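Long-range contacts in 2-phospho-L-lactate guanylyltransferase (Methanosarcina mazei, PDB 2I5E), which probably condenses (2S)-2-phospholactate with GTP to give lactyl-2-diphospho-5'-guanosine and diphosphate, a step in coenzyme F420 biosynthesis: residues Tyr10-Lys16 with Arg28-Glu33; Met35-Val39 with Val94-Pro99; Val22-Glu27 with Tyr192-Phe197. All coordinates share one frame; numbering follows the deposited sequence.

Contact 1 (Tyr10-Lys16 with Arg28-Glu33). With PEG (di(hydroxyethyl)ether), chain F.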
loop_
_atom_site.group_PDB
_atom_site.type_symbol
_atom_site.label_atom_id
_atom_site.label_comp_id
_atom_site.label_asym_id
_atom_site.label_seq_id
_atom_site.Cartn_x
_atom_site.Cartn_y
_atom_site.Cartn_z
ATOM N N TYR A 10 13.754 -7.160 -16.458
ATOM C CA TYR A 10 12.608 -7.857 -17.054
ATOM C C TYR A 10 13.029 -9.223 -17.638
ATOM O O TYR A 10 14.036 -9.324 -18.336
ATOM C CB TYR A 10 12.003 -7.010 -18.175
ATOM C CG TYR A 10 10.825 -7.614 -18.862
ATOM C CD1 TYR A 10 9.599 -7.816 -18.163
ATOM C CD2 TYR A 10 10.895 -7.997 -20.230
ATOM C CE1 TYR A 10 8.511 -8.367 -18.763
ATOM C CE2 TYR A 10 9.775 -8.558 -20.848
ATOM C CZ TYR A 10 8.588 -8.713 -20.102
ATOM O OH TYR A 10 7.493 -9.252 -20.656
ATOM N N LYS A 11 12.246 -10.265 -17.389
ATOM C CA LYS A 11 12.415 -11.558 -18.077
ATOM C C LYS A 11 11.021 -12.093 -18.317
ATOM O O LYS A 11 10.310 -12.428 -17.346
ATOM C CB LYS A 11 13.304 -12.516 -17.222
ATOM C CG LYS A 11 13.310 -14.056 -17.547
ATOM C CD LYS A 11 14.525 -14.751 -16.787
ATOM C CE LYS A 11 14.655 -16.307 -16.731
ATOM N NZ LYS A 11 14.319 -16.914 -18.001
ATOM N N LYS A 12 10.608 -12.156 -19.583
ATOM C CA LYS A 12 9.312 -12.686 -19.884
ATOM C C LYS A 12 9.154 -14.178 -19.518
ATOM O O LYS A 12 8.091 -14.579 -19.046
ATOM C CB LYS A 12 8.945 -12.407 -21.368
ATOM C CG LYS A 12 7.659 -13.035 -21.824
ATOM C CD LYS A 12 7.231 -12.419 -23.111
ATOM C CE LYS A 12 6.211 -13.311 -23.817
ATOM N NZ LYS A 12 5.457 -12.374 -24.662
ATOM N N ALA A 13 10.198 -15.007 -19.709
ATOM C CA ALA A 13 10.020 -16.465 -19.567
ATOM C C ALA A 13 9.861 -17.038 -18.173
ATOM O O ALA A 13 10.706 -16.834 -17.307
ATOM C CB ALA A 13 11.139 -17.196 -20.273
ATOM N N GLY A 14 8.790 -17.813 -17.969
ATOM C CA GLY A 14 8.420 -18.258 -16.620
ATOM C C GLY A 14 8.117 -17.148 -15.612
ATOM O O GLY A 14 8.232 -17.364 -14.404
ATOM N N ALA A 15 7.684 -15.972 -16.087
ATOM C CA ALA A 15 7.902 -14.666 -15.390
ATOM C C ALA A 15 7.521 -14.504 -13.927
ATOM O O ALA A 15 8.299 -13.800 -13.164
ATOM C CB ALA A 15 7.256 -13.600 -16.169
ATOM N N LYS A 16 6.344 -15.067 -13.569
ATOM C CA LYS A 16 5.553 -14.771 -12.323
ATOM C C LYS A 16 4.928 -16.085 -11.756
ATOM O O LYS A 16 3.735 -16.252 -11.651
ATOM C CB LYS A 16 4.408 -13.769 -12.596
ATOM C CG LYS A 16 4.792 -12.255 -12.737
ATOM C CD LYS A 16 5.348 -11.677 -11.438
ATOM C CE LYS A 16 5.780 -10.180 -11.617
ATOM N NZ LYS A 16 6.117 -9.768 -10.233
ATOM N N ARG A 28 0.571 -15.875 -17.686
ATOM C CA ARG A 28 1.630 -15.181 -17.011
ATOM C C ARG A 28 2.498 -14.391 -17.957
ATOM O O ARG A 28 2.742 -13.246 -17.738
ATOM C CB ARG A 28 2.441 -16.182 -16.207
ATOM C CG ARG A 28 1.666 -16.591 -14.971
ATOM C CD ARG A 28 2.097 -18.033 -14.489
ATOM N NE ARG A 28 3.569 -18.133 -14.495
ATOM C CZ ARG A 28 4.300 -19.255 -14.385
ATOM N NH1 ARG A 28 3.705 -20.457 -14.278
ATOM N NH2 ARG A 28 5.645 -19.159 -14.401
ATOM N N GLU A 29 2.985 -15.005 -19.034
ATOM C CA GLU A 29 3.933 -14.340 -19.883
ATOM C C GLU A 29 3.211 -13.209 -20.585
ATOM O O GLU A 29 3.752 -12.124 -20.741
ATOM C CB GLU A 29 4.506 -15.321 -20.925
ATOM C CG GLU A 29 5.272 -16.451 -20.328
ATOM C CD GLU A 29 6.239 -17.041 -21.309
ATOM O OE1 GLU A 29 7.098 -17.751 -20.815
ATOM O OE2 GLU A 29 6.162 -16.769 -22.543
ATOM N N GLU A 30 1.987 -13.434 -21.035
ATOM C CA GLU A 30 1.242 -12.298 -21.678
ATOM C C GLU A 30 0.956 -11.097 -20.742
ATOM O O GLU A 30 1.150 -9.965 -21.116
ATOM C CB GLU A 30 -0.059 -12.790 -22.297
ATOM C CG GLU A 30 -0.009 -12.652 -23.801
ATOM C CD GLU A 30 -0.648 -11.392 -24.338
ATOM O OE1 GLU A 30 -0.034 -10.275 -24.245
ATOM O OE2 GLU A 30 -1.782 -11.579 -24.913
ATOM N N PHE A 31 0.468 -11.389 -19.542
ATOM C CA PHE A 31 0.207 -10.418 -18.525
ATOM C C PHE A 31 1.460 -9.547 -18.321
ATOM O O PHE A 31 1.461 -8.382 -18.562
ATOM C CB PHE A 31 -0.158 -11.173 -17.232
ATOM C CG PHE A 31 -0.616 -10.287 -16.132
ATOM C CD1 PHE A 31 -1.491 -9.230 -16.403
ATOM C CD2 PHE A 31 -0.179 -10.492 -14.829
ATOM C CE1 PHE A 31 -1.896 -8.402 -15.441
ATOM C CE2 PHE A 31 -0.611 -9.656 -13.811
ATOM C CZ PHE A 31 -1.484 -8.630 -14.111
ATOM N N VAL A 32 2.556 -10.157 -17.895
ATOM C CA VAL A 32 3.835 -9.495 -17.660
ATOM C C VAL A 32 4.246 -8.533 -18.816
ATOM O O VAL A 32 4.630 -7.381 -18.627
ATOM C CB VAL A 32 4.767 -10.706 -17.423
ATOM C CG1 VAL A 32 5.944 -10.829 -18.378
ATOM C CG2 VAL A 32 4.990 -11.000 -15.921
ATOM N N GLU A 33 4.112 -8.993 -20.036
ATOM C CA GLU A 33 4.390 -8.154 -21.222
ATOM C C GLU A 33 3.492 -6.937 -21.225
ATOM O O GLU A 33 3.936 -5.814 -21.452
ATOM C CB GLU A 33 4.134 -8.938 -22.507
ATOM C CG GLU A 33 4.400 -8.054 -23.760
ATOM C CD GLU A 33 4.457 -8.904 -25.058
ATOM O OE1 GLU A 33 5.199 -9.903 -25.079
ATOM O OE2 GLU A 33 3.754 -8.545 -26.051
HETATM C C1 PEG F . 9.625 -10.096 -15.312
HETATM O O1 PEG F . 10.905 -9.853 -14.703
HETATM C C2 PEG F . 8.648 -10.086 -14.152
HETATM O O2 PEG F . 8.050 -8.784 -14.041
HETATM C C3 PEG F . 6.943 -8.802 -14.945
HETATM C C4 PEG F . 6.222 -7.463 -14.957
HETATM O O4 PEG F . 5.813 -6.960 -16.223
#
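Lys12 and Glu33 are joined by a salt bridge, NZ of the lysine lying 2.5 Å from OE1 of the glutamate. The ammonium comes to the anti side of the carboxylate, 32° out of its plane. With CG anti to the backbone N (chi1 175°) and the later torsions extended, the Lys12 chain runs across the Glu29 side chain at about a right angle on its way there. Glu29 divides its oxygens: OE1 takes a weak bond from Gly14 N at 3.3 Å, while OE2 is bound by Tyr59 OH. Arg28 serves the same turn, a type II beta turn over Lys12-Ala15, since NH2 meets Gly14 O in the guanidinium plane at 3.1 Å, weakly because the N-H...O angle is 138°. Lys16 sends NZ away to salt bridges with Asp97 and Asp173, and its CG packs closely on Val32 CG2. The other methyl, Val32 CG1, touches Tyr10 CE1 at 3.6 Å. A di(hydroxyethyl)ether molecule, probably from the crystallisation liquor, lies beside this cluster, its O1 accepting a weak bond from Lys11 N at 3.0 Å. The loop after strand 5-9 is thereby bound to the early turns of helix 25-45, whose Phe31 packs against helices 175-184 and 188-194, while Tyr10 bonds through its backbone to Leu54 on strand 50-55.

Contact 2 (Met35-Val39 with Val94-Pro99)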
loop_
_atom_site.group_PDB
_atom_site.type_symbol
_atom_site.label_atom_id
_atom_site.label_comp_id
_atom_site.label_asym_id
_atom_site.label_seq_id
_atom_site.Cartn_x
_atom_site.Cartn_y
_atom_site.Cartn_z
HETATM N N MSE A 35 2.135 -5.540 -18.588
HETATM C CA MSE A 35 2.598 -4.698 -17.464
HETATM C C MSE A 35 3.838 -3.954 -17.829
HETATM O O MSE A 35 3.909 -2.771 -17.550
HETATM C CB MSE A 35 2.792 -5.496 -16.194
HETATM C CG MSE A 35 1.449 -5.839 -15.557
HETATM SE SE MSE A 35 1.669 -6.498 -13.765
HETATM C CE MSE A 35 2.625 -8.228 -14.002
ATOM N N LEU A 36 4.798 -4.609 -18.502
ATOM C CA LEU A 36 6.036 -3.925 -18.960
ATOM C C LEU A 36 5.739 -2.682 -19.754
ATOM O O LEU A 36 6.362 -1.602 -19.560
ATOM C CB LEU A 36 6.900 -4.868 -19.842
ATOM C CG LEU A 36 8.250 -4.356 -20.378
ATOM C CD1 LEU A 36 9.277 -4.061 -19.226
ATOM C CD2 LEU A 36 8.887 -5.293 -21.521
ATOM N N ASN A 37 4.873 -2.877 -20.757
ATOM C CA ASN A 37 4.515 -1.825 -21.683
ATOM C C ASN A 37 3.906 -0.616 -21.025
ATOM O O ASN A 37 4.092 0.493 -21.508
ATOM C CB ASN A 37 3.586 -2.365 -22.789
ATOM C CG ASN A 37 4.341 -3.173 -23.769
ATOM O OD1 ASN A 37 5.519 -2.920 -23.995
ATOM N ND2 ASN A 37 3.720 -4.184 -24.316
ATOM N N GLN A 38 3.081 -0.845 -20.014
ATOM C CA GLN A 38 2.475 0.222 -19.244
ATOM C C GLN A 38 3.521 1.013 -18.397
ATOM O O GLN A 38 3.479 2.253 -18.316
ATOM C CB GLN A 38 1.414 -0.376 -18.326
ATOM C CG GLN A 38 0.102 -0.893 -19.038
ATOM C CD GLN A 38 -1.064 -0.765 -18.125
ATOM O OE1 GLN A 38 -1.506 -1.729 -17.481
ATOM N NE2 GLN A 38 -1.537 0.464 -17.986
ATOM N N VAL A 39 4.445 0.287 -17.754
ATOM C CA VAL A 39 5.635 0.958 -17.098
ATOM C C VAL A 39 6.486 1.803 -18.027
ATOM O O VAL A 39 6.783 2.947 -17.649
ATOM C CB VAL A 39 6.531 -0.038 -16.340
ATOM C CG1 VAL A 39 7.708 0.652 -15.675
ATOM C CG2 VAL A 39 5.663 -0.848 -15.394
ATOM N N VAL A 94 13.226 0.743 -12.000
ATOM C CA VAL A 94 11.820 0.519 -11.734
ATOM C C VAL A 94 11.423 -0.914 -12.121
ATOM O O VAL A 94 11.678 -1.328 -13.204
ATOM C CB VAL A 94 10.902 1.477 -12.575
ATOM C CG1 VAL A 94 9.526 1.583 -12.007
ATOM C CG2 VAL A 94 11.450 2.807 -12.777
HETATM N N MSE A 95 10.725 -1.641 -11.254
HETATM C CA MSE A 95 10.227 -2.954 -11.602
HETATM C C MSE A 95 9.196 -2.926 -12.696
HETATM O O MSE A 95 8.466 -1.991 -12.788
HETATM C CB MSE A 95 9.667 -3.577 -10.353
HETATM C CG MSE A 95 10.832 -3.614 -9.223
HETATM SE SE MSE A 95 12.755 -3.548 -9.894
HETATM C CE MSE A 95 12.366 -5.187 -9.753
ATOM N N ALA A 96 9.034 -4.047 -13.419
ATOM C CA ALA A 96 8.133 -4.102 -14.599
ATOM C C ALA A 96 6.675 -4.480 -14.192
ATOM O O ALA A 96 5.877 -4.717 -15.063
ATOM C CB ALA A 96 8.675 -5.124 -15.534
ATOM N N ASP A 97 6.404 -4.658 -12.870
ATOM C CA ASP A 97 5.165 -5.160 -12.378
ATOM C C ASP A 97 4.344 -4.165 -11.577
ATOM O O ASP A 97 3.682 -4.523 -10.573
ATOM C CB ASP A 97 5.386 -6.481 -11.595
ATOM C CG ASP A 97 6.303 -6.330 -10.424
ATOM O OD1 ASP A 97 6.864 -5.244 -10.250
ATOM O OD2 ASP A 97 6.428 -7.305 -9.648
ATOM N N LEU A 98 4.412 -2.896 -12.020
ATOM C CA LEU A 98 3.816 -1.802 -11.321
ATOM C C LEU A 98 2.755 -1.137 -12.252
ATOM O O LEU A 98 2.970 -0.057 -12.702
ATOM C CB LEU A 98 4.941 -0.801 -10.917
ATOM C CG LEU A 98 6.181 -1.407 -10.121
ATOM C CD1 LEU A 98 7.140 -0.349 -9.725
ATOM C CD2 LEU A 98 5.790 -2.110 -8.864
ATOM N N PRO A 99 1.627 -1.804 -12.506
ATOM C CA PRO A 99 0.641 -1.232 -13.399
ATOM C C PRO A 99 -0.176 -0.020 -12.849
ATOM O O PRO A 99 -0.947 0.582 -13.607
ATOM C CB PRO A 99 -0.228 -2.442 -13.741
ATOM C CG PRO A 99 -0.280 -3.169 -12.435
ATOM C CD PRO A 99 1.175 -3.135 -12.020
#
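The loop that leaves strand 91-94 of the central mixed sheet packs on helix 25-45, and Met35 and Val39, one helical turn apart, supply most of the helix's share of the contact. Met35 is selenomethionine. Its CB rests 3.4 Å from Ala96 O, and its SE lies 3.8 Å from Pro99 CD, the two side chains lying side by side and pointing the same way. A bend at chi3 (-66°) turns the terminal CE back to Asp97 CB, 4.1 Å away. The two methyls of Val39 meet different parts of the loop: CG1 slides past Val94 CG1 at 4.2 Å and also meets Met95 O, whereas CG2 lies 3.9 Å from both Ala96 O and Leu98 O. Leu36 adds CD1 against Ala96 CB at 3.9 Å. At the other end, Gln38 OE1 passes Pro99 CB and reaches a weak bond from Ala189 N. The contact is thus apolar, with the carbonyl oxygens of Met95, Ala96 and Leu98 meeting aliphatic carbons. Of these, Ala96 O has a hydrogen bond to the bound di(hydroxyethyl)ether. Asp97 points away from the helix overall, though its CB still meets the selenomethionine methyl; the partner of its OD2 is Lys16. Helix 25-45 links parallel strands 5-9 and 50-55 as a beta-alpha-beta crossover and packs here on the loop after the neighbouring parallel strand 91-94, a topology consistent with the Rossmann-like GT-A fold of the family's clan.

Contact 3 (Val22-Glu27 with Tyr192-Phe197)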
loop_
_atom_site.group_PDB
_atom_site.type_symbol
_atom_site.label_atom_id
_atom_site.label_comp_id
_atom_site.label_asym_id
_atom_site.label_seq_id
_atom_site.Cartn_x
_atom_site.Cartn_y
_atom_site.Cartn_z
ATOM N N VAL A 22 -3.647 -19.770 -10.372
ATOM C CA VAL A 22 -4.669 -18.963 -11.012
ATOM C C VAL A 22 -4.503 -18.496 -12.435
ATOM O O VAL A 22 -5.462 -18.236 -13.100
ATOM C CB VAL A 22 -5.388 -17.945 -10.149
ATOM C CG1 VAL A 22 -5.002 -18.035 -8.723
ATOM C CG2 VAL A 22 -5.223 -16.607 -10.681
ATOM N N LEU A 23 -3.276 -18.374 -12.888
ATOM C CA LEU A 23 -2.961 -18.193 -14.293
ATOM C C LEU A 23 -2.055 -19.320 -14.855
ATOM O O LEU A 23 -1.309 -19.947 -14.134
ATOM C CB LEU A 23 -2.273 -16.846 -14.451
ATOM C CG LEU A 23 -2.852 -15.597 -15.106
ATOM C CD1 LEU A 23 -4.329 -15.496 -15.167
ATOM C CD2 LEU A 23 -2.266 -14.381 -14.527
ATOM N N SER A 24 -2.130 -19.552 -16.152
ATOM C CA SER A 24 -1.192 -20.413 -16.837
ATOM C C SER A 24 0.184 -19.827 -17.086
ATOM O O SER A 24 0.388 -18.663 -16.952
ATOM C CB SER A 24 -1.780 -20.957 -18.139
ATOM O OG SER A 24 -1.920 -19.975 -19.120
ATOM N N LEU A 25 1.122 -20.659 -17.486
ATOM C CA LEU A 25 2.289 -20.176 -18.174
ATOM C C LEU A 25 1.907 -19.184 -19.217
ATOM O O LEU A 25 2.270 -18.057 -19.132
ATOM C CB LEU A 25 3.057 -21.302 -18.817
ATOM C CG LEU A 25 4.413 -20.960 -19.423
ATOM C CD1 LEU A 25 5.312 -22.169 -19.469
ATOM C CD2 LEU A 25 4.321 -20.321 -20.815
ATOM N N GLN A 26 1.203 -19.597 -20.234
ATOM C CA GLN A 26 0.996 -18.642 -21.293
ATOM C C GLN A 26 0.408 -17.359 -20.772
ATOM O O GLN A 26 0.760 -16.276 -21.302
ATOM C CB GLN A 26 0.031 -19.099 -22.393
ATOM C CG GLN A 26 0.144 -20.510 -22.935
ATOM C CD GLN A 26 -1.041 -20.791 -23.846
ATOM O OE1 GLN A 26 -0.877 -20.955 -25.065
ATOM N NE2 GLN A 26 -2.255 -20.776 -23.269
ATOM N N GLU A 27 -0.525 -17.451 -19.796
ATOM C CA GLU A 27 -1.203 -16.211 -19.308
ATOM C C GLU A 27 -0.223 -15.282 -18.589
ATOM O O GLU A 27 -0.199 -14.098 -18.850
ATOM C CB GLU A 27 -2.405 -16.525 -18.432
ATOM C CG GLU A 27 -3.532 -17.064 -19.246
ATOM C CD GLU A 27 -4.581 -17.782 -18.422
ATOM O OE1 GLU A 27 -5.707 -17.758 -18.930
ATOM O OE2 GLU A 27 -4.289 -18.381 -17.319
ATOM N N TYR A 192 -6.996 -7.199 -19.257
ATOM C CA TYR A 192 -6.642 -8.587 -19.526
ATOM C C TYR A 192 -7.192 -9.477 -18.427
ATOM O O TYR A 192 -7.856 -10.472 -18.671
ATOM C CB TYR A 192 -5.075 -8.717 -19.665
ATOM C CG TYR A 192 -4.534 -10.144 -19.946
ATOM C CD1 TYR A 192 -4.493 -10.655 -21.260
ATOM C CD2 TYR A 192 -4.104 -10.971 -18.914
ATOM C CE1 TYR A 192 -4.057 -11.967 -21.568
ATOM C CE2 TYR A 192 -3.646 -12.295 -19.181
ATOM C CZ TYR A 192 -3.614 -12.775 -20.531
ATOM O OH TYR A 192 -3.116 -14.057 -20.827
ATOM N N ILE A 193 -6.903 -9.098 -17.193
ATOM C CA ILE A 193 -7.418 -9.769 -15.989
ATOM C C ILE A 193 -8.927 -9.656 -15.950
ATOM O O ILE A 193 -9.585 -10.613 -15.698
ATOM C CB ILE A 193 -6.791 -9.115 -14.683
ATOM C CG1 ILE A 193 -5.293 -9.318 -14.693
ATOM C CG2 ILE A 193 -7.444 -9.745 -13.396
ATOM C CD1 ILE A 193 -4.900 -10.794 -14.661
ATOM N N GLU A 194 -9.467 -8.452 -16.173
ATOM C CA GLU A 194 -10.960 -8.263 -16.113
ATOM C C GLU A 194 -11.709 -9.183 -17.090
ATOM O O GLU A 194 -12.801 -9.580 -16.809
ATOM C CB GLU A 194 -11.335 -6.811 -16.379
ATOM C CG GLU A 194 -12.600 -6.511 -15.599
ATOM C CD GLU A 194 -13.268 -5.283 -16.006
ATOM O OE1 GLU A 194 -12.537 -4.406 -16.536
ATOM O OE2 GLU A 194 -14.523 -5.196 -15.816
ATOM N N SER A 195 -11.036 -9.577 -18.188
ATOM C CA SER A 195 -11.553 -10.499 -19.187
ATOM C C SER A 195 -11.565 -11.931 -18.717
ATOM O O SER A 195 -12.168 -12.771 -19.355
ATOM C CB SER A 195 -10.754 -10.316 -20.527
ATOM O OG SER A 195 -9.493 -10.984 -20.506
ATOM N N LYS A 196 -10.911 -12.233 -17.603
ATOM C CA LYS A 196 -10.825 -13.571 -17.124
ATOM C C LYS A 196 -11.421 -13.725 -15.755
ATOM O O LYS A 196 -11.742 -14.821 -15.422
ATOM C CB LYS A 196 -9.346 -14.088 -17.114
ATOM C CG LYS A 196 -8.641 -14.029 -18.549
ATOM C CD LYS A 196 -7.084 -14.316 -18.452
ATOM C CE LYS A 196 -6.506 -14.503 -19.842
ATOM N NZ LYS A 196 -6.604 -15.966 -20.233
ATOM N N PHE A 197 -11.511 -12.656 -14.945
ATOM C CA PHE A 197 -12.064 -12.750 -13.576
ATOM C C PHE A 197 -12.996 -11.597 -13.247
ATOM O O PHE A 197 -12.963 -10.536 -13.871
ATOM C CB PHE A 197 -10.938 -12.730 -12.534
ATOM C CG PHE A 197 -9.870 -13.739 -12.768
ATOM C CD1 PHE A 197 -9.936 -14.973 -12.111
ATOM C CD2 PHE A 197 -8.765 -13.433 -13.584
ATOM C CE1 PHE A 197 -8.949 -15.945 -12.284
ATOM C CE2 PHE A 197 -7.749 -14.377 -13.777
ATOM C CZ PHE A 197 -7.847 -15.657 -13.165
#
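Glu27 and Lys196 form a salt bridge between the start of helix 25-45 and the turn that follows helix 188-194. NZ and OE1 are modelled only 2.4 Å apart, so the pairing is clearer than its exact length. The two side chains approach from opposite directions, and the lysine bends at its last torsion (chi4 -89°) to bring the ammonium over. Glu27 also belongs to a capping box with Ser24. Glu27 N donates to Ser24 OG at 3.0 Å, and Ser24 N returns a nearly straight bond to Glu27 OE2, 2.7 Å long with an N-H...O angle of 169°. That donor meets the carboxylate on its anti side. One oxygen of Glu27 therefore closes the capping box while the other pairs with the lysine, which would restrict the rotation of the group, mainly through the Ser24 N bond; the ammonium, the Ser24 N-H and the helix N-terminus nearby would probably favour its ionised form. On the other segment, Lys196 N and Phe197 N both donate to Ile193 O, fixing the turn that carries the lysine. Tyr192 comes next outward: its OH lies 3.3 Å from Glu27 CA and 3.4 Å from Glu27 CG, and its ring stands 87° from the carboxylate plane. Beneath the charged pair lies an apolar layer, where Leu23 CD2 faces Ile193 CD1 at 4.5 Å. Ile193 continues onto Leu178 and Leu182 of helix 175-184, and Val22 packs on Pro175 of that helix. Phe197, the first residue of strand 197-201, offers its ring edge to this layer: Leu23 CD1 and Val22 O both lie near the ring plane, and Val22 CG2 is 3.7 Å from Phe197 CZ.

How the contacts relate
All three contacts use helix 25-45, taken in order from its capped start (contact 3) through residues 28-33 (contact 1) to 35-39 (contact 2). Contact 2 is the buried one, about 5 Å from the chain centre to its own, and is made of methyls, selenium, a proline ring and loop carbonyl oxygens. Contacts 1 and 3 lie about 13 and 20 Å out, are partly buried, and each combines a lysine-glutamate salt bridge with an apolar patch. Contacts 1 and 2 touch through Lys16 with Asp97 and Tyr10 against Leu36, whereas Phe31 against Ile193 connects contacts 1 and 3. Contacts 2 and 3 do not touch, their nearest atoms being about 8 Å apart.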